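Local coordinates for putative glycosyl hydrolase (Bacteroides thetaiotaomicron VPI-5482, PDB 3K11), which probably hydrolyses glycosidic substrates, as a member of glycosyl hydrolase family 88, whose fold is an (alpha/alpha)6 barrel, at residues 199-204 and 246-251; 206-211 and 227-232; 270-275 and 294-299. One frame throughout, in Å; residues are numbered along the deposited sequence.

The three contacts join four consecutive helices and a small antiparallel sheet of one subunit, all within the family 88 range. Interactions 1 and 2 share helix 202-217 and have centres about 14 Å apart. Interaction 3 packs the next two helices, with its centre about 11 Å from that of interaction 1. Tyr-248 of interaction 1 meets His-299 of interaction 3, with CD1 of Tyr-248 3.5 Å from CE1 of His-299. Trp-270 of 270-275 touches both Asp-202 of interaction 1 and Met-206 of interaction 2. A 1,2-ethanediol, distinct from the one bonded to Arg-249 and probably from the crystallisation liquor, lies about 3 Å from the Asp-202 side chain; such molecules often mark pockets.

Interaction 1: residues 199-204 and 246-251; sequences LWLDDM and GLYRHG. With EDO (1,2-ethanediol), chain H.
Leu-201 reaches across to Tyr-248, Arg-249 and His-250. CB of Leu-201 lies 3.4 Å from O of His-250. CG lies beside O of Arg-249. From there the side chain forks against Tyr-248: CD2 of Leu-201 touches CB of Tyr-248 at 3.4 Å, and CD1 of Leu-201 reaches CD2 of Tyr-248 at 3.6 Å. The two side chains cross at about a right angle. Met-204, a selenomethionine, also meets this ring, obliquely, with SE 4.0 Å from CE2 of Tyr-248, a Met-aromatic contact. The backbone N of Leu-201 donates to O of His-250 at 2.9 Å, nearly straight at 168°.

His-250 swings its CG anti to the backbone N (chi1 -173°), which brings the ring round to Asp-202. NE2 of His-250 donates to OD1 of Asp-202 at 2.7 Å, with a bent N-H...O angle of 136°. The oxygen lies in the ring plane and accepts on its syn lone pair. The other ring nitrogen, ND1, is hydrogen-bonded to OH of Tyr-387, so both nitrogens fix the ring's rotation. Replacing His-250 with an alanine is likely to leave OD1 of Asp-202 and OH of Tyr-387 without this partner, so the carboxylate could turn. NH2 of Arg-249 donates to O2 of an ethanediol (3.1 Å), probably from the crystallisation liquor; the ethanediol and NE of Arg-249 both bond O of His-259.

Trp-200 and Gly-251 form an antiparallel non-hydrogen-bonded pair. This short beta bridge leads straight into a helix, consistent with a loop-and-strand element at the end of the helices of an (alpha/alpha)6 barrel, as in family 88.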
loop_
_atom_site.group_PDB
_atom_site.type_symbol
_atom_site.label_atom_id
_atom_site.label_comp_id
_atom_site.label_asym_id
_atom_site.label_seq_id
_atom_site.Cartn_x
_atom_site.Cartn_y
_atom_site.Cartn_z
ATOM N N LEU A 199 22.023 -14.729 -6.958
ATOM C CA LEU A 199 21.810 -13.836 -8.056
ATOM C C LEU A 199 21.503 -12.447 -7.494
ATOM O O LEU A 199 20.682 -12.321 -6.616
ATOM C CB LEU A 199 20.686 -14.294 -8.956
ATOM C CG LEU A 199 20.815 -15.631 -9.690
ATOM C CD1 LEU A 199 19.559 -15.881 -10.587
ATOM C CD2 LEU A 199 22.165 -15.696 -10.504
ATOM N N TRP A 200 22.157 -11.450 -8.082
ATOM C CA TRP A 200 21.927 -10.025 -7.824
ATOM C C TRP A 200 21.236 -9.434 -9.016
ATOM O O TRP A 200 21.723 -9.550 -10.145
ATOM C CB TRP A 200 23.264 -9.324 -7.665
ATOM C CG TRP A 200 23.960 -9.590 -6.384
ATOM C CD1 TRP A 200 24.378 -10.798 -5.884
ATOM C CD2 TRP A 200 24.393 -8.601 -5.474
ATOM N NE1 TRP A 200 25.021 -10.611 -4.693
ATOM C CE2 TRP A 200 25.067 -9.270 -4.419
ATOM C CE3 TRP A 200 24.277 -7.203 -5.440
ATOM C CZ2 TRP A 200 25.653 -8.584 -3.344
ATOM C CZ3 TRP A 200 24.819 -6.521 -4.360
ATOM C CH2 TRP A 200 25.529 -7.210 -3.335
ATOM N N LEU A 201 20.123 -8.759 -8.781
ATOM C CA LEU A 201 19.398 -8.105 -9.873
ATOM C C LEU A 201 20.348 -7.178 -10.637
ATOM O O LEU A 201 20.263 -7.057 -11.871
ATOM C CB LEU A 201 18.199 -7.336 -9.309
ATOM C CG LEU A 201 17.232 -6.766 -10.305
ATOM C CD1 LEU A 201 16.671 -7.863 -11.234
ATOM C CD2 LEU A 201 16.096 -5.994 -9.549
ATOM N N ASP A 202 21.274 -6.521 -9.919
ATOM C CA ASP A 202 22.207 -5.577 -10.530
ATOM C C ASP A 202 22.975 -6.227 -11.659
ATOM O O ASP A 202 23.316 -5.545 -12.640
ATOM C CB ASP A 202 23.257 -5.066 -9.524
ATOM C CG ASP A 202 22.633 -4.502 -8.229
ATOM O OD1 ASP A 202 21.929 -5.244 -7.555
ATOM O OD2 ASP A 202 22.804 -3.303 -7.912
ATOM N N ASP A 203 23.194 -7.541 -11.585
ATOM C CA ASP A 203 24.087 -8.198 -12.568
ATOM C C ASP A 203 23.414 -8.386 -13.915
ATOM O O ASP A 203 24.081 -8.649 -14.877
ATOM C CB ASP A 203 24.624 -9.512 -12.067
ATOM C CG ASP A 203 25.735 -9.354 -11.037
ATOM O OD1 ASP A 203 26.414 -8.297 -11.040
ATOM O OD2 ASP A 203 25.968 -10.318 -10.291
HETATM N N MSE A 204 22.083 -8.244 -13.993
HETATM C CA MSE A 204 21.442 -8.159 -15.294
HETATM C C MSE A 204 22.132 -7.037 -16.095
HETATM O O MSE A 204 22.490 -7.197 -17.254
HETATM C CB MSE A 204 19.949 -7.899 -15.169
HETATM C CG MSE A 204 19.199 -9.113 -14.643
HETATM SE SE MSE A 204 17.292 -8.886 -14.631
HETATM C CE MSE A 204 16.987 -9.189 -16.499
ATOM N N GLY A 246 4.667 -7.124 -11.038
ATOM C CA GLY A 246 5.331 -6.491 -12.171
ATOM C C GLY A 246 6.646 -5.849 -11.795
ATOM O O GLY A 246 7.039 -4.886 -12.427
ATOM N N LEU A 247 7.350 -6.433 -10.823
ATOM C CA LEU A 247 8.594 -5.895 -10.289
ATOM C C LEU A 247 9.566 -7.055 -10.110
ATOM O O LEU A 247 9.167 -8.224 -10.120
ATOM C CB LEU A 247 8.333 -5.225 -8.909
ATOM C CG LEU A 247 7.334 -4.088 -8.812
ATOM C CD1 LEU A 247 7.220 -3.685 -7.307
ATOM C CD2 LEU A 247 7.771 -2.925 -9.702
ATOM N N TYR A 248 10.826 -6.708 -9.916
ATOM C CA TYR A 248 11.871 -7.663 -9.639
ATOM C C TYR A 248 12.323 -7.604 -8.199
ATOM O O TYR A 248 12.393 -6.529 -7.596
ATOM C CB TYR A 248 13.080 -7.334 -10.471
ATOM C CG TYR A 248 13.007 -7.743 -11.938
ATOM C CD1 TYR A 248 12.502 -6.878 -12.891
ATOM C CD2 TYR A 248 13.470 -8.980 -12.365
ATOM C CE1 TYR A 248 12.476 -7.205 -14.209
ATOM C CE2 TYR A 248 13.422 -9.318 -13.697
ATOM C CZ TYR A 248 12.940 -8.431 -14.612
ATOM O OH TYR A 248 12.916 -8.789 -15.934
ATOM N N ARG A 249 12.633 -8.782 -7.653
ATOM C CA ARG A 249 13.336 -8.845 -6.371
ATOM C C ARG A 249 14.829 -8.461 -6.547
ATOM O O ARG A 249 15.439 -8.768 -7.561
ATOM C CB ARG A 249 13.190 -10.209 -5.720
ATOM C CG ARG A 249 13.360 -11.367 -6.572
ATOM C CD ARG A 249 13.324 -12.707 -5.804
ATOM N NE ARG A 249 11.998 -13.076 -5.349
ATOM C CZ ARG A 249 10.996 -13.553 -6.075
ATOM N NH1 ARG A 249 11.028 -13.698 -7.370
ATOM N NH2 ARG A 249 9.882 -13.845 -5.475
ATOM N N HIS A 250 15.423 -7.828 -5.545
ATOM C CA HIS A 250 16.855 -7.478 -5.608
ATOM C C HIS A 250 17.758 -8.708 -5.577
ATOM O O HIS A 250 18.795 -8.735 -6.221
ATOM C CB HIS A 250 17.244 -6.543 -4.454
ATOM C CG HIS A 250 18.635 -6.020 -4.540
ATOM N ND1 HIS A 250 19.354 -5.605 -3.426
ATOM C CD2 HIS A 250 19.445 -5.846 -5.607
ATOM C CE1 HIS A 250 20.549 -5.183 -3.821
ATOM N NE2 HIS A 250 20.634 -5.315 -5.141
ATOM N N GLY A 251 17.350 -9.724 -4.816
ATOM C CA GLY A 251 18.199 -10.887 -4.672
ATOM C C GLY A 251 17.489 -12.208 -4.706
ATOM O O GLY A 251 16.270 -12.338 -4.462
HETATM C C1 EDO H . 6.317 -12.437 -3.707
HETATM O O1 EDO H . 6.262 -13.672 -4.450
HETATM C C2 EDO H . 7.738 -12.081 -3.281
HETATM O O2 EDO H . 8.536 -13.182 -2.817
#

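Interaction 2: residues 206-211 and 227-232; sequences MGIPAV and AEAVKQ
Ile-208 and Ala-229 mark where segments 206-211 and 227-232, on helices 202-217 and 222-240, come nearest, with their CA atoms 5.4 Å apart and the short segment axes 8.8 Å apart, running nearly antiparallel at 157°. Ala-229 is the low point of the second helix, and two branched side chains settle around it. Ile-208 takes one side. Its CG2 lies 3.7 Å from O of Ala-229 and 4.1 Å from CB of Ala-229. The other branch of Ile-208, CG1 with CD1, runs along the aliphatic start of Gln-232. There CG1 of Ile-208 is 3.7 Å from CB of Gln-232, and CD1 is as near. Val-211, one turn further on, takes the other part of the alanine. Its CG1 stands anti to the backbone N (chi1 179°), which sends that methyl across the interface. CG1 of Val-211 meets CB of Ala-229 at 4.0 Å and also brushes CB of Glu-228.

Antiparallel helices that follow each other in the chain, joined by a short turn, are the building element of the (alpha/alpha)6 barrel, and this pair fits that fold. Ile-208 also packs on Thr-274 and Ala-229 on Leu-278, both of helix 265-281, while Val-211 reaches Phe-174 and Ile-178 of helix 167-180.

No hydrogen bond crosses the contact. Two polar side chains of the second helix, one turn apart, pair with each other instead: NE2 of Gln-232 donates to OE2 of Glu-228 at 2.9 Å, with an angle of 160°. The donor approaches on the anti side, tilted out of the carboxylate plane. OE2 of Glu-228 also forms a salt bridge with Arg-183, while NE2 of Gln-232 also bonds O of Gly-187 and its OE1 accepts from N of Phe-189. In the first helix, Pro-209 has no N-H to give to the preceding turn and N of Ala-210 makes no bond to it either; the helix is kinked there.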
loop_
_atom_site.group_PDB
_atom_site.type_symbol
_atom_site.label_atom_id
_atom_site.label_comp_id
_atom_site.label_asym_id
_atom_site.label_seq_id
_atom_site.Cartn_x
_atom_site.Cartn_y
_atom_site.Cartn_z
HETATM N N MSE A 206 25.038 -5.363 -15.049
HETATM C CA MSE A 206 26.498 -5.444 -15.062
HETATM C C MSE A 206 27.009 -6.350 -16.175
HETATM O O MSE A 206 28.089 -6.119 -16.725
HETATM C CB MSE A 206 27.061 -5.888 -13.715
HETATM C CG MSE A 206 26.623 -5.092 -12.551
HETATM SE SE MSE A 206 26.994 -3.146 -12.691
HETATM C CE MSE A 206 25.443 -2.451 -11.584
ATOM N N GLY A 207 26.263 -7.395 -16.497
ATOM C CA GLY A 207 26.684 -8.398 -17.492
ATOM C C GLY A 207 26.047 -8.410 -18.872
ATOM O O GLY A 207 26.741 -8.600 -19.865
ATOM N N ILE A 208 24.745 -8.156 -18.969
ATOM C CA ILE A 208 24.034 -8.427 -20.244
ATOM C C ILE A 208 24.342 -7.420 -21.348
ATOM O O ILE A 208 24.657 -7.845 -22.448
ATOM C CB ILE A 208 22.530 -8.655 -20.029
ATOM C CG1 ILE A 208 22.366 -9.857 -19.090
ATOM C CG2 ILE A 208 21.774 -8.820 -21.360
ATOM C CD1 ILE A 208 20.882 -10.072 -18.606
ATOM N N PRO A 209 24.355 -6.098 -21.044
ATOM C CA PRO A 209 24.688 -5.141 -22.112
ATOM C C PRO A 209 26.038 -5.372 -22.781
ATOM O O PRO A 209 26.160 -5.207 -24.005
ATOM C CB PRO A 209 24.615 -3.782 -21.404
ATOM C CG PRO A 209 23.570 -4.019 -20.311
ATOM C CD PRO A 209 24.012 -5.385 -19.807
ATOM N N ALA A 210 27.051 -5.761 -22.006
ATOM C CA ALA A 210 28.370 -6.039 -22.563
ATOM C C ALA A 210 28.304 -7.185 -23.576
ATOM O O ALA A 210 28.942 -7.141 -24.633
ATOM C CB ALA A 210 29.344 -6.396 -21.438
ATOM N N VAL A 211 27.590 -8.246 -23.191
ATOM C CA VAL A 211 27.426 -9.406 -24.066
ATOM C C VAL A 211 26.660 -8.983 -25.315
ATOM O O VAL A 211 27.067 -9.306 -26.418
ATOM C CB VAL A 211 26.772 -10.606 -23.329
ATOM C CG1 VAL A 211 26.594 -11.803 -24.303
ATOM C CG2 VAL A 211 27.613 -11.022 -22.090
ATOM N N ALA A 227 22.588 -14.903 -28.453
ATOM C CA ALA A 227 21.939 -15.970 -27.749
ATOM C C ALA A 227 22.288 -15.958 -26.287
ATOM O O ALA A 227 21.423 -16.203 -25.461
ATOM C CB ALA A 227 22.239 -17.335 -28.391
ATOM N N GLU A 228 23.557 -15.701 -25.949
ATOM C CA GLU A 228 23.960 -15.677 -24.526
ATOM C C GLU A 228 23.330 -14.513 -23.799
ATOM O O GLU A 228 22.858 -14.676 -22.670
ATOM C CB GLU A 228 25.471 -15.640 -24.401
ATOM C CG GLU A 228 26.001 -15.723 -22.953
ATOM C CD GLU A 228 25.668 -17.033 -22.258
ATOM O OE1 GLU A 228 25.276 -18.020 -22.936
ATOM O OE2 GLU A 228 25.825 -17.075 -21.024
ATOM N N ALA A 229 23.266 -13.351 -24.444
ATOM C CA ALA A 229 22.586 -12.190 -23.825
ATOM C C ALA A 229 21.129 -12.488 -23.479
ATOM O O ALA A 229 20.646 -12.215 -22.359
ATOM C CB ALA A 229 22.716 -10.966 -24.739
ATOM N N VAL A 230 20.418 -13.089 -24.430
ATOM C CA VAL A 230 19.025 -13.501 -24.199
ATOM C C VAL A 230 18.880 -14.581 -23.104
ATOM O O VAL A 230 17.991 -14.520 -22.247
ATOM C CB VAL A 230 18.356 -13.933 -25.522
ATOM C CG1 VAL A 230 16.969 -14.571 -25.290
ATOM C CG2 VAL A 230 18.203 -12.676 -26.441
ATOM N N LYS A 231 19.750 -15.568 -23.152
ATOM C CA LYS A 231 19.739 -16.648 -22.175
ATOM C C LYS A 231 19.917 -16.101 -20.777
ATOM O O LYS A 231 19.204 -16.465 -19.853
ATOM C CB LYS A 231 20.891 -17.608 -22.503
ATOM C CG LYS A 231 20.941 -18.848 -21.607
ATOM C CD LYS A 231 22.160 -19.738 -21.880
ATOM C CE LYS A 231 22.235 -20.919 -20.815
ATOM N NZ LYS A 231 23.605 -21.427 -20.651
ATOM N N GLN A 232 20.897 -15.218 -20.592
ATOM C CA GLN A 232 21.046 -14.551 -19.293
ATOM C C GLN A 232 19.784 -13.830 -18.914
ATOM O O GLN A 232 19.264 -13.962 -17.798
ATOM C CB GLN A 232 22.174 -13.508 -19.367
ATOM C CG GLN A 232 23.564 -14.123 -19.493
ATOM C CD GLN A 232 24.036 -14.881 -18.276
ATOM O OE1 GLN A 232 23.640 -14.587 -17.168
ATOM N NE2 GLN A 232 24.928 -15.849 -18.499
#

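Interaction 3: residues 270-275 and 294-299; sequences WALLTA and DYFRAH
Leu-272 sits between Phe-296 and His-299, one turn apart on the facing helix. CD1 of Leu-272 is 3.5 Å from CE1 of Phe-296 and 3.4 Å from ND1 of His-299. Both rings are met obliquely. This is plain helix-helix packing of a roughly antiparallel, clearly inclined pair, with segment axes 9.9 Å apart at 140°, and it fits the (alpha/alpha)6 barrel of the family. Leu-272 has CG anti to its backbone N; chi1 of -159° together with chi2 of 62° sets CD1 against both rings.

Two alanines flank the leucine. Ala-275 lays its CB against CD1 of Phe-296 at 3.5 Å. On the turn before, Ala-271 sets its CB 3.9 Å from CE1 of His-299. With such small side chains, the two rings can lie close to the backbone of helix 265-281.

A water bridges the helices where the packing turns polar. It donates to O of Ala-271 at 3.0 Å and is hydrogen-bonded to ND1 of His-299 at 2.9 Å. The other ring nitrogen of His-299, NE2, bonds OD1 of Asn-268, just before the first segment. Both nitrogens are thus engaged, which sets the rotation of the ring.

Further out, the neighbours fix the contact in the fold. Leu-272 packs on Tyr-332 and Cys-335 of helix 326-342, and Ala-275 on Phe-233 of helix 222-240. The indole of Trp-270 turns the other way and stacks on Phe-205. Its carbonyl oxygen accepts two bonds from Thr-274. One is the usual helical bond from N of Thr-274. The other comes to O of Trp-270 from OG1 of Thr-274, 2.7 Å away, on the opposite face of the carbonyl plane.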
loop_
_atom_site.group_PDB
_atom_site.type_symbol
_atom_site.label_atom_id
_atom_site.label_comp_id
_atom_site.label_asym_id
_atom_site.label_seq_id
_atom_site.Cartn_x
_atom_site.Cartn_y
_atom_site.Cartn_z
ATOM N N TRP A 270 18.136 -0.893 -12.950
ATOM C CA TRP A 270 19.109 -1.644 -13.722
ATOM C C TRP A 270 18.455 -2.723 -14.600
ATOM O O TRP A 270 18.867 -2.930 -15.714
ATOM C CB TRP A 270 20.131 -2.293 -12.805
ATOM C CG TRP A 270 21.066 -1.357 -12.087
ATOM C CD1 TRP A 270 21.601 -1.547 -10.818
ATOM C CD2 TRP A 270 21.599 -0.115 -12.556
ATOM N NE1 TRP A 270 22.400 -0.500 -10.508
ATOM C CE2 TRP A 270 22.411 0.393 -11.542
ATOM C CE3 TRP A 270 21.463 0.619 -13.731
ATOM C CZ2 TRP A 270 23.073 1.593 -11.658
ATOM C CZ3 TRP A 270 22.136 1.828 -13.842
ATOM C CH2 TRP A 270 22.915 2.303 -12.796
ATOM N N ALA A 271 17.409 -3.383 -14.116
ATOM C CA ALA A 271 16.708 -4.435 -14.866
ATOM C C ALA A 271 15.940 -3.812 -16.038
ATOM O O ALA A 271 15.873 -4.379 -17.133
ATOM C CB ALA A 271 15.706 -5.172 -13.958
ATOM N N LEU A 272 15.338 -2.651 -15.807
ATOM C CA LEU A 272 14.598 -1.941 -16.877
ATOM C C LEU A 272 15.559 -1.464 -17.953
ATOM O O LEU A 272 15.289 -1.580 -19.162
ATOM C CB LEU A 272 13.806 -0.765 -16.266
ATOM C CG LEU A 272 12.610 -0.231 -17.104
ATOM C CD1 LEU A 272 11.498 -1.303 -17.336
ATOM C CD2 LEU A 272 12.046 1.040 -16.460
ATOM N N LEU A 273 16.709 -0.961 -17.496
ATOM C CA LEU A 273 17.767 -0.468 -18.394
ATOM C C LEU A 273 18.387 -1.602 -19.175
ATOM O O LEU A 273 18.721 -1.433 -20.358
ATOM C CB LEU A 273 18.804 0.350 -17.589
ATOM C CG LEU A 273 19.948 1.053 -18.308
ATOM C CD1 LEU A 273 19.539 1.806 -19.516
ATOM C CD2 LEU A 273 20.687 1.974 -17.325
ATOM N N THR A 274 18.561 -2.753 -18.541
ATOM C CA THR A 274 19.058 -3.941 -19.258
ATOM C C THR A 274 18.155 -4.320 -20.417
ATOM O O THR A 274 18.613 -4.591 -21.535
ATOM C CB THR A 274 19.145 -5.147 -18.311
ATOM O OG1 THR A 274 20.075 -4.828 -17.279
ATOM C CG2 THR A 274 19.655 -6.385 -19.039
ATOM N N ALA A 275 16.849 -4.342 -20.171
ATOM C CA ALA A 275 15.893 -4.617 -21.250
ATOM C C ALA A 275 16.049 -3.612 -22.386
ATOM O O ALA A 275 16.040 -3.989 -23.549
ATOM C CB ALA A 275 14.479 -4.619 -20.688
ATOM N N ASP A 294 7.866 -8.861 -23.792
ATOM C CA ASP A 294 6.834 -9.116 -22.793
ATOM C C ASP A 294 7.306 -8.836 -21.355
ATOM O O ASP A 294 6.567 -8.237 -20.580
ATOM C CB ASP A 294 6.353 -10.562 -22.882
ATOM C CG ASP A 294 5.490 -10.834 -24.119
ATOM O OD1 ASP A 294 5.104 -9.883 -24.845
ATOM O OD2 ASP A 294 5.230 -12.026 -24.365
ATOM N N TYR A 295 8.508 -9.281 -21.007
ATOM C CA TYR A 295 9.085 -8.967 -19.705
ATOM C C TYR A 295 9.254 -7.487 -19.522
ATOM O O TYR A 295 8.926 -6.935 -18.456
ATOM C CB TYR A 295 10.447 -9.637 -19.490
ATOM C CG TYR A 295 10.357 -10.982 -18.829
ATOM C CD1 TYR A 295 9.868 -11.109 -17.547
ATOM C CD2 TYR A 295 10.812 -12.135 -19.486
ATOM C CE1 TYR A 295 9.785 -12.331 -16.930
ATOM C CE2 TYR A 295 10.761 -13.366 -18.839
ATOM C CZ TYR A 295 10.225 -13.441 -17.569
ATOM O OH TYR A 295 10.180 -14.661 -16.945
ATOM N N PHE A 296 9.764 -6.815 -20.551
ATOM C CA PHE A 296 9.940 -5.341 -20.490
ATOM C C PHE A 296 8.628 -4.621 -20.287
ATOM O O PHE A 296 8.462 -3.829 -19.356
ATOM C CB PHE A 296 10.535 -4.826 -21.796
ATOM C CG PHE A 296 10.726 -3.314 -21.807
ATOM C CD1 PHE A 296 11.573 -2.699 -20.883
ATOM C CD2 PHE A 296 10.002 -2.530 -22.697
ATOM C CE1 PHE A 296 11.688 -1.307 -20.840
ATOM C CE2 PHE A 296 10.114 -1.129 -22.686
ATOM C CZ PHE A 296 10.970 -0.525 -21.767
ATOM N N ARG A 297 7.657 -4.944 -21.122
ATOM C CA ARG A 297 6.353 -4.331 -20.976
ATOM C C ARG A 297 5.664 -4.576 -19.627
ATOM O O ARG A 297 5.022 -3.661 -19.087
ATOM C CB ARG A 297 5.472 -4.722 -22.142
ATOM C CG ARG A 297 5.854 -3.999 -23.423
ATOM C CD ARG A 297 4.959 -4.437 -24.524
ATOM N NE ARG A 297 5.295 -3.622 -25.697
ATOM C CZ ARG A 297 5.275 -4.050 -26.953
ATOM N NH1 ARG A 297 4.877 -5.297 -27.249
ATOM N NH2 ARG A 297 5.666 -3.229 -27.929
ATOM N N ALA A 298 5.769 -5.784 -19.074
ATOM C CA ALA A 298 5.196 -6.090 -17.770
ATOM C C ALA A 298 5.895 -5.285 -16.672
ATOM O O ALA A 298 5.248 -4.802 -15.746
ATOM C CB ALA A 298 5.281 -7.588 -17.449
ATOM N N HIS A 299 7.210 -5.115 -16.787
ATOM C CA HIS A 299 7.969 -4.340 -15.808
ATOM C C HIS A 299 7.622 -2.853 -15.875
ATOM O O HIS A 299 7.449 -2.179 -14.858
ATOM C CB HIS A 299 9.463 -4.558 -16.037
ATOM C CG HIS A 299 10.324 -4.134 -14.891
ATOM N ND1 HIS A 299 11.657 -3.822 -15.052
ATOM C CD2 HIS A 299 10.044 -3.957 -13.573
ATOM C CE1 HIS A 299 12.172 -3.506 -13.872
ATOM N NE2 HIS A 299 11.220 -3.580 -12.956
HETATM O O HOH W 1 12.952 -4.785 -17.419
#